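Local coordinates for protein D-glycero-D-manno-heptose 1-phosphate kinase (Bacteroides thetaiotaomicron, PDB 3K85) that probably transfers a phosphoryl group from ATP to a sugar substrate, as other GHMP kinases do, at residues A[156-161]-A[172-177]; A[45-50]-A[128-133]; A[240-245]-A[255-260]. All blocks are in the same frame, centred on the assembly; numbering follows the deposited sequence.

Contact 1: residues A[156-161]-A[172-177]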
loop_
_atom_site.group_PDB
_atom_site.type_symbol
_atom_site.label_atom_id
_atom_site.label_comp_id
_atom_site.label_asym_id
_atom_site.label_seq_id
_atom_site.Cartn_x
_atom_site.Cartn_y
_atom_site.Cartn_z
ATOM N N GLY A 156 25.419 9.813 2.189
ATOM C CA GLY A 156 24.474 8.723 2.380
ATOM C C GLY A 156 23.406 8.592 1.303
ATOM O O GLY A 156 23.358 9.392 0.360
ATOM N N GLY A 157 22.547 7.579 1.455
ATOM C CA GLY A 157 21.471 7.334 0.505
ATOM C C GLY A 157 20.229 8.197 0.678
ATOM O O GLY A 157 20.289 9.298 1.223
ATOM N N LYS A 158 19.083 7.697 0.224
ATOM C CA LYS A 158 17.853 8.473 0.318
ATOM C C LYS A 158 16.727 7.738 1.036
ATOM O O LYS A 158 15.787 8.357 1.529
ATOM C CB LYS A 158 17.371 8.852 -1.086
ATOM C CG LYS A 158 18.462 9.394 -2.011
ATOM C CD LYS A 158 17.947 9.541 -3.437
ATOM C CE LYS A 158 19.063 9.919 -4.425
ATOM N NZ LYS A 158 20.050 8.817 -4.663
ATOM N N GLN A 159 16.820 6.420 1.105
ATOM C CA GLN A 159 15.760 5.648 1.728
ATOM C C GLN A 159 15.364 6.098 3.140
ATOM O O GLN A 159 14.169 6.144 3.460
ATOM C CB GLN A 159 16.107 4.153 1.714
ATOM C CG GLN A 159 17.214 3.725 2.654
ATOM C CD GLN A 159 17.219 2.230 2.854
ATOM O OE1 GLN A 159 16.178 1.634 3.137
ATOM N NE2 GLN A 159 18.387 1.610 2.714
ATOM N N ASP A 160 16.354 6.455 3.958
ATOM C CA ASP A 160 16.130 6.896 5.336
ATOM C C ASP A 160 15.200 8.085 5.502
ATOM O O ASP A 160 14.296 8.057 6.333
ATOM C CB ASP A 160 17.460 7.234 6.019
ATOM C CG ASP A 160 18.380 6.040 6.123
ATOM O OD1 ASP A 160 17.997 4.939 5.656
ATOM O OD2 ASP A 160 19.492 6.208 6.672
ATOM N N GLN A 161 15.419 9.143 4.738
ATOM C CA GLN A 161 14.551 10.306 4.878
ATOM C C GLN A 161 13.092 9.974 4.555
ATOM O O GLN A 161 12.172 10.371 5.277
ATOM C CB GLN A 161 15.017 11.456 3.972
ATOM C CG GLN A 161 16.295 12.158 4.430
ATOM C CD GLN A 161 17.565 11.425 4.024
ATOM O OE1 GLN A 161 17.534 10.274 3.596
ATOM N NE2 GLN A 161 18.698 12.105 4.165
HETATM N N MSE A 172 10.104 1.793 -2.505
HETATM C CA MSE A 172 10.487 3.063 -3.099
HETATM C C MSE A 172 11.260 2.920 -4.392
HETATM O O MSE A 172 12.136 2.058 -4.529
HETATM C CB MSE A 172 11.324 3.861 -2.100
HETATM C CG MSE A 172 10.820 3.745 -0.671
HETATM SE SE MSE A 172 11.771 4.839 0.608
HETATM C CE MSE A 172 10.235 5.446 1.660
ATOM N N GLU A 173 10.922 3.779 -5.344
ATOM C CA GLU A 173 11.584 3.783 -6.635
ATOM C C GLU A 173 12.386 5.067 -6.711
ATOM O O GLU A 173 11.823 6.156 -6.736
ATOM C CB GLU A 173 10.544 3.721 -7.757
ATOM C CG GLU A 173 9.894 2.352 -7.895
ATOM C CD GLU A 173 8.708 2.339 -8.852
ATOM O OE1 GLU A 173 7.592 2.717 -8.434
ATOM O OE2 GLU A 173 8.892 1.952 -10.031
ATOM N N PHE A 174 13.705 4.928 -6.689
ATOM C CA PHE A 174 14.605 6.067 -6.778
ATOM C C PHE A 174 15.071 6.033 -8.219
ATOM O O PHE A 174 16.103 5.444 -8.563
ATOM C CB PHE A 174 15.764 5.891 -5.803
ATOM C CG PHE A 174 15.337 5.937 -4.362
ATOM C CD1 PHE A 174 15.021 7.151 -3.758
ATOM C CD2 PHE A 174 15.191 4.763 -3.627
ATOM C CE1 PHE A 174 14.564 7.202 -2.446
ATOM C CE2 PHE A 174 14.732 4.800 -2.309
ATOM C CZ PHE A 174 14.417 6.022 -1.718
ATOM N N LEU A 175 14.254 6.655 -9.057
ATOM C CA LEU A 175 14.461 6.708 -10.488
ATOM C C LEU A 175 15.651 7.541 -10.936
ATOM O O LEU A 175 16.221 8.318 -10.165
ATOM C CB LEU A 175 13.180 7.221 -11.143
ATOM C CG LEU A 175 11.956 6.400 -10.714
ATOM C CD1 LEU A 175 10.669 7.106 -11.107
ATOM C CD2 LEU A 175 12.040 5.015 -11.335
ATOM N N GLN A 176 16.031 7.342 -12.196
ATOM C CA GLN A 176 17.131 8.071 -12.809
ATOM C C GLN A 176 16.676 9.528 -12.834
ATOM O O GLN A 176 15.473 9.795 -12.766
ATOM C CB GLN A 176 17.346 7.543 -14.228
ATOM C CG GLN A 176 17.646 6.047 -14.271
ATOM C CD GLN A 176 17.261 5.398 -15.590
ATOM O OE1 GLN A 176 16.076 5.241 -15.896
ATOM N NE2 GLN A 176 18.262 5.019 -16.377
ATOM N N ASN A 177 17.611 10.472 -12.920
ATOM C CA ASN A 177 17.219 11.880 -12.935
ATOM C C ASN A 177 16.481 12.151 -11.631
ATOM O O ASN A 177 15.425 12.786 -11.608
ATOM C CB ASN A 177 16.299 12.143 -14.127
ATOM C CG ASN A 177 17.055 12.220 -15.437
ATOM O OD1 ASN A 177 17.567 13.281 -15.796
ATOM N ND2 ASN A 177 17.144 11.094 -16.149
#
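F174 sends its ring from strand 169-175 against K158 and Q159, at the start of helix 159-166. Helix and strand are consecutive in the chain, so this is a local helix-to-sheet contact, buried in the GHMP kinase fold: the first turn of the helix folds back over the strand that follows it.

The apolar contacts come first. The lysine stem and the phenylalanine run alongside one another, heading opposite ways, with K158 CB 3.5 Å from F174 CE1 and K158 CD 3.8 Å from F174 CD1. One torsion of the lysine sets this up: CG stands anti to the carbonyl carbon (chi1 -46°), and the methylenes then run extended alongside the ring, approaching it obliquely. At the far end of the ring, F174 CZ reaches the backbone of Q159, 3.7 Å from CA. I32 and V180, on the two strands flanking 169-175, also touch the ring. An alanine in place of F174 is likely to open a gap under the helix start and let the K158 methylenes shift, since CB and CD would lose the ring they lie against.

The polar groups are held elsewhere. K158 bends at chi4 (70°), and its NZ is hydrogen-bonded by D20 O, S22 OG and S25 OG; three oxygens thus fix the end of a chain whose stem packs on F174. K158 itself occupies the N-cap position, and the amide of Q159 that follows is taken by D20 OD2. Q159 OE1 pairs with N34 ND2 of strand 30-37, which anchors the buried amide to the sheet.

A selenium contact completes it: M172, modelled as selenomethionine, points toward the helix and brings its SE to 3.9 Å from Q159 O.

Contact 2: residues A[45-50]-A[128-133]; sequences IEETNS and IEWLSL
L133 N bonds back to I128 O at 3.2 Å, wrapping the chain around the end of helix 115-131 just after W130, the residue that meets I45 and E47. S132 takes positive phi here, and the result is a Schellman motif.

W130 carries the whole helix side of the contact. With CG anti to the backbone N (chi1 170°), its indole swings out over strand 39-47. I45 CG2 sits over one face in a CH-pi contact, 4.2 Å from the centroid of the five-membered ring and 26° off its normal. The other face has L131 CD2 lying 3.4 Å above the plane, near the edge of the ring system, so a methyl branch approaches the indole from either side. This is helix-on-sheet packing within the N-terminal part of the GHMP fold; A126 and F127, a turn back along the same helix, also reach I45, and V4 of the neighbouring strand touches both I45 and W130.

E47 lies by the far end of the indole, its CG 3.6 Å from W130 CH2, but the carboxylate position is doubtful because OE1 is modelled too close to that edge. Beyond it, T48 OG1 accepts from S50 N in an ST turn.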
loop_
_atom_site.group_PDB
_atom_site.type_symbol
_atom_site.label_atom_id
_atom_site.label_comp_id
_atom_site.label_asym_id
_atom_site.label_seq_id
_atom_site.Cartn_x
_atom_site.Cartn_y
_atom_site.Cartn_z
ATOM N N ILE A 45 8.969 21.370 20.945
ATOM C CA ILE A 45 9.337 22.759 20.767
ATOM C C ILE A 45 8.283 23.640 21.424
ATOM O O ILE A 45 7.088 23.500 21.177
ATOM C CB ILE A 45 9.458 23.115 19.255
ATOM C CG1 ILE A 45 10.609 22.329 18.631
ATOM C CG2 ILE A 45 9.705 24.611 19.077
ATOM C CD1 ILE A 45 10.816 22.609 17.152
ATOM N N GLU A 46 8.737 24.534 22.285
ATOM C CA GLU A 46 7.834 25.441 22.964
ATOM C C GLU A 46 8.324 26.862 22.754
ATOM O O GLU A 46 9.476 27.183 23.053
ATOM C CB GLU A 46 7.752 25.093 24.458
ATOM C CG GLU A 46 9.081 24.762 25.113
ATOM C CD GLU A 46 8.919 24.212 26.529
ATOM O OE1 GLU A 46 8.328 24.920 27.383
ATOM O OE2 GLU A 46 9.384 23.074 26.785
ATOM N N GLU A 47 7.453 27.705 22.214
ATOM C CA GLU A 47 7.824 29.087 21.962
ATOM C C GLU A 47 7.976 29.866 23.262
ATOM O O GLU A 47 7.312 29.580 24.259
ATOM C CB GLU A 47 6.791 29.787 21.078
ATOM C CG GLU A 47 7.217 31.205 20.723
ATOM C CD GLU A 47 6.074 32.079 20.253
ATOM O OE1 GLU A 47 5.588 31.870 19.120
ATOM O OE2 GLU A 47 5.664 32.979 21.027
ATOM N N THR A 48 8.861 30.856 23.236
ATOM C CA THR A 48 9.111 31.690 24.398
ATOM C C THR A 48 9.384 33.121 23.960
ATOM O O THR A 48 9.767 33.366 22.813
ATOM C CB THR A 48 10.323 31.185 25.204
ATOM O OG1 THR A 48 10.560 32.074 26.300
ATOM C CG2 THR A 48 11.569 31.133 24.335
ATOM N N ASN A 49 9.179 34.065 24.874
ATOM C CA ASN A 49 9.418 35.473 24.584
ATOM C C ASN A 49 10.655 35.978 25.320
ATOM O O ASN A 49 10.770 37.170 25.593
ATOM C CB ASN A 49 8.208 36.315 24.991
ATOM C CG ASN A 49 7.000 36.065 24.108
ATOM O OD1 ASN A 49 7.064 36.234 22.884
ATOM N ND2 ASN A 49 5.886 35.664 24.722
ATOM N N SER A 50 11.578 35.070 25.629
ATOM C CA SER A 50 12.797 35.425 26.344
ATOM C C SER A 50 13.869 36.004 25.424
ATOM O O SER A 50 14.827 36.624 25.889
ATOM C CB SER A 50 13.367 34.199 27.062
ATOM O OG SER A 50 14.063 33.354 26.163
ATOM N N ILE A 128 7.207 22.178 11.285
ATOM C CA ILE A 128 6.023 22.240 10.424
ATOM C C ILE A 128 4.762 22.418 11.275
ATOM O O ILE A 128 3.928 23.285 11.000
ATOM C CB ILE A 128 5.882 20.955 9.580
ATOM C CG1 ILE A 128 7.093 20.813 8.653
ATOM C CG2 ILE A 128 4.563 20.982 8.808
ATOM C CD1 ILE A 128 7.182 19.477 7.931
ATOM N N GLU A 129 4.628 21.591 12.308
ATOM C CA GLU A 129 3.487 21.667 13.224
ATOM C C GLU A 129 3.477 23.050 13.886
ATOM O O GLU A 129 2.453 23.732 13.955
ATOM C CB GLU A 129 3.636 20.583 14.298
ATOM C CG GLU A 129 2.455 20.437 15.227
ATOM C CD GLU A 129 1.181 20.088 14.490
ATOM O OE1 GLU A 129 1.232 19.217 13.592
ATOM O OE2 GLU A 129 0.128 20.682 14.819
ATOM N N TRP A 130 4.646 23.438 14.372
ATOM C CA TRP A 130 4.888 24.718 15.034
ATOM C C TRP A 130 4.473 25.912 14.144
ATOM O O TRP A 130 3.606 26.706 14.512
ATOM C CB TRP A 130 6.392 24.749 15.388
ATOM C CG TRP A 130 7.055 26.019 15.897
ATOM C CD1 TRP A 130 8.407 26.304 15.852
ATOM C CD2 TRP A 130 6.441 27.129 16.551
ATOM N NE1 TRP A 130 8.660 27.516 16.437
ATOM C CE2 TRP A 130 7.474 28.045 16.875
ATOM C CE3 TRP A 130 5.124 27.444 16.899
ATOM C CZ2 TRP A 130 7.220 29.255 17.528
ATOM C CZ3 TRP A 130 4.872 28.648 17.550
ATOM C CH2 TRP A 130 5.917 29.537 17.856
ATOM N N LEU A 131 5.058 26.010 12.954
ATOM C CA LEU A 131 4.777 27.143 12.072
ATOM C C LEU A 131 3.777 26.913 10.924
ATOM O O LEU A 131 3.795 27.649 9.937
ATOM C CB LEU A 131 6.103 27.653 11.501
ATOM C CG LEU A 131 7.261 27.673 12.515
ATOM C CD1 LEU A 131 8.585 27.792 11.792
ATOM C CD2 LEU A 131 7.073 28.801 13.496
ATOM N N SER A 132 2.904 25.916 11.060
ATOM C CA SER A 132 1.915 25.605 10.024
ATOM C C SER A 132 2.502 25.712 8.616
ATOM O O SER A 132 1.913 26.340 7.735
ATOM C CB SER A 132 0.711 26.541 10.132
ATOM O OG SER A 132 0.071 26.409 11.389
ATOM N N LEU A 133 3.661 25.093 8.415
ATOM C CA LEU A 133 4.342 25.120 7.126
ATOM C C LEU A 133 3.674 24.219 6.091
ATOM O O LEU A 133 3.211 23.128 6.407
ATOM C CB LEU A 133 5.801 24.688 7.301
ATOM C CG LEU A 133 6.614 25.464 8.341
ATOM C CD1 LEU A 133 7.962 24.811 8.509
ATOM C CD2 LEU A 133 6.768 26.910 7.905
#

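Contact 3: residues A[240-245]-A[255-260]; sequences IDTKLA and ARILGE
D241 opens the contact with its CB, 3.5 Å from the CD1 methyl of I257, while its carboxylate turns elsewhere: OD1 is hydrogen-bonded to Q237 NE2, one turn back on the same helix. Across the way, R256 NH2 stands 5.7 Å from D241 OD2, too far to bond, though the opposite charges would probably attract weakly. R256 has nearer mates in salt bridges to E253 and to E260 OE2, the latter with a poorly angled, weak hydrogen bond from NH1.

T242 comes next, lying at a slant to I257. Its OG1 lies 3.7 Å from I257 CG2 and is hydrogen-bonded to S238 O, so the hydroxyl turned toward the isoleucine is already satisfied by its own helix. T242 also touches F254 on the partner helix and L33 on strand 30-37.

Helices 230-246 and 251-264 form an antiparallel helical hairpin in the C-terminal part of the GHMP fold, their local axes 10.2 Å apart at an angle of 161°. I257 is the side chain that spans the gap between them: CG1 anti to the carbonyl carbon (chi1 -60°) and an extended chi2 carry CD1 across to the first helix.

K243 faces elsewhere, its NZ hydrogen-bonded to N183 of the second subunit. A turn on from D241, A245 CB comes to 4.5 Å from I257 CD1.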
loop_
_atom_site.group_PDB
_atom_site.type_symbol
_atom_site.label_atom_id
_atom_site.label_comp_id
_atom_site.label_asym_id
_atom_site.label_seq_id
_atom_site.Cartn_x
_atom_site.Cartn_y
_atom_site.Cartn_z
ATOM N N ILE A 240 12.858 -6.393 -5.527
ATOM C CA ILE A 240 11.699 -6.880 -6.264
ATOM C C ILE A 240 11.263 -8.255 -5.743
ATOM O O ILE A 240 10.078 -8.482 -5.504
ATOM C CB ILE A 240 11.997 -6.991 -7.774
ATOM C CG1 ILE A 240 12.237 -5.595 -8.355
ATOM C CG2 ILE A 240 10.829 -7.671 -8.495
ATOM C CD1 ILE A 240 12.595 -5.602 -9.844
ATOM N N ASP A 241 12.216 -9.168 -5.558
ATOM C CA ASP A 241 11.888 -10.510 -5.070
ATOM C C ASP A 241 11.368 -10.474 -3.638
ATOM O O ASP A 241 10.495 -11.257 -3.280
ATOM C CB ASP A 241 13.111 -11.435 -5.123
ATOM C CG ASP A 241 13.821 -11.397 -6.470
ATOM O OD1 ASP A 241 13.129 -11.328 -7.508
ATOM O OD2 ASP A 241 15.075 -11.449 -6.488
ATOM N N THR A 242 11.915 -9.575 -2.823
ATOM C CA THR A 242 11.499 -9.467 -1.433
ATOM C C THR A 242 10.082 -8.923 -1.314
ATOM O O THR A 242 9.290 -9.427 -0.515
ATOM C CB THR A 242 12.465 -8.588 -0.611
ATOM O OG1 THR A 242 13.767 -9.184 -0.621
ATOM C CG2 THR A 242 12.003 -8.490 0.840
ATOM N N LYS A 243 9.756 -7.913 -2.114
ATOM C CA LYS A 243 8.414 -7.341 -2.084
ATOM C C LYS A 243 7.409 -8.448 -2.353
ATOM O O LYS A 243 6.499 -8.698 -1.556
ATOM C CB LYS A 243 8.247 -6.259 -3.151
ATOM C CG LYS A 243 6.870 -5.609 -3.122
ATOM C CD LYS A 243 6.666 -4.641 -4.266
ATOM C CE LYS A 243 6.621 -5.363 -5.601
ATOM N NZ LYS A 243 6.214 -4.438 -6.690
ATOM N N LEU A 244 7.599 -9.117 -3.482
ATOM C CA LEU A 244 6.719 -10.191 -3.896
ATOM C C LEU A 244 6.664 -11.363 -2.901
ATOM O O LEU A 244 5.652 -12.059 -2.814
ATOM C CB LEU A 244 7.134 -10.671 -5.287
ATOM C CG LEU A 244 6.357 -11.848 -5.879
ATOM C CD1 LEU A 244 4.852 -11.557 -5.882
ATOM C CD2 LEU A 244 6.881 -12.123 -7.290
ATOM N N ALA A 245 7.740 -11.576 -2.146
ATOM C CA ALA A 245 7.763 -12.657 -1.167
ATOM C C ALA A 245 6.951 -12.286 0.076
ATOM O O ALA A 245 6.111 -13.060 0.528
ATOM C CB ALA A 245 9.196 -12.974 -0.770
ATOM N N ALA A 255 13.840 -15.419 3.856
ATOM C CA ALA A 255 15.058 -15.914 4.483
ATOM C C ALA A 255 16.061 -16.310 3.387
ATOM O O ALA A 255 17.236 -15.946 3.435
ATOM C CB ALA A 255 14.729 -17.123 5.383
ATOM N N ARG A 256 15.586 -17.046 2.394
ATOM C CA ARG A 256 16.457 -17.467 1.310
ATOM C C ARG A 256 17.128 -16.255 0.657
ATOM O O ARG A 256 18.349 -16.211 0.516
ATOM C CB ARG A 256 15.657 -18.239 0.262
ATOM C CG ARG A 256 16.528 -18.963 -0.752
ATOM C CD ARG A 256 15.703 -19.530 -1.910
ATOM N NE ARG A 256 15.140 -18.470 -2.742
ATOM C CZ ARG A 256 15.867 -17.517 -3.322
ATOM N NH1 ARG A 256 17.187 -17.494 -3.159
ATOM N NH2 ARG A 256 15.279 -16.587 -4.064
ATOM N N ILE A 257 16.324 -15.267 0.270
ATOM C CA ILE A 257 16.847 -14.069 -0.378
ATOM C C ILE A 257 17.904 -13.386 0.484
ATOM O O ILE A 257 18.930 -12.937 -0.028
ATOM C CB ILE A 257 15.711 -13.076 -0.713
ATOM C CG1 ILE A 257 14.718 -13.742 -1.665
ATOM C CG2 ILE A 257 16.274 -11.821 -1.358
ATOM C CD1 ILE A 257 13.508 -12.904 -1.953
ATOM N N LEU A 258 17.660 -13.304 1.787
ATOM C CA LEU A 258 18.629 -12.700 2.692
ATOM C C LEU A 258 19.889 -13.562 2.751
ATOM O O LEU A 258 21.008 -13.049 2.816
ATOM C CB LEU A 258 18.051 -12.581 4.097
ATOM C CG LEU A 258 17.248 -11.338 4.457
ATOM C CD1 LEU A 258 16.826 -11.434 5.911
ATOM C CD2 LEU A 258 18.092 -10.095 4.242
ATOM N N GLY A 259 19.694 -14.877 2.738
ATOM C CA GLY A 259 20.816 -15.796 2.788
ATOM C C GLY A 259 21.621 -15.768 1.508
ATOM O O GLY A 259 22.851 -15.716 1.544
ATOM N N GLU A 260 20.929 -15.801 0.371
ATOM C CA GLU A 260 21.602 -15.775 -0.920
ATOM C C GLU A 260 22.376 -14.473 -1.009
ATOM O O GLU A 260 23.443 -14.413 -1.613
ATOM C CB GLU A 260 20.584 -15.852 -2.060
ATOM C CG GLU A 260 21.177 -16.300 -3.392
ATOM C CD GLU A 260 20.171 -16.238 -4.534
ATOM O OE1 GLU A 260 19.851 -15.118 -4.988
ATOM O OE2 GLU A 260 19.695 -17.307 -4.974
#

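Overall arrangement
Contact 1 is the most deeply placed, its centre about 12 Å from the chain centre, against about 25 Å for contact 2 and about 21 Å for contact 3, both only partly buried. Contacts 1 and 2 each set a helix on the same mixed sheet, but on different strands and with centres about 30 Å apart; contact 3 joins two helices and lies across the chain's centre from contact 2. All three are apolar at heart. In contact 1 the polar ends are hydrogen-bonded to neighbouring parts of the same chain, whereas contacts 2 and 3 carry carboxylates at their margins. E173, in contact 1's strand, makes a weak, long ion pair with K243 of the second subunit, so the two contacts approach one another across the subunit interface.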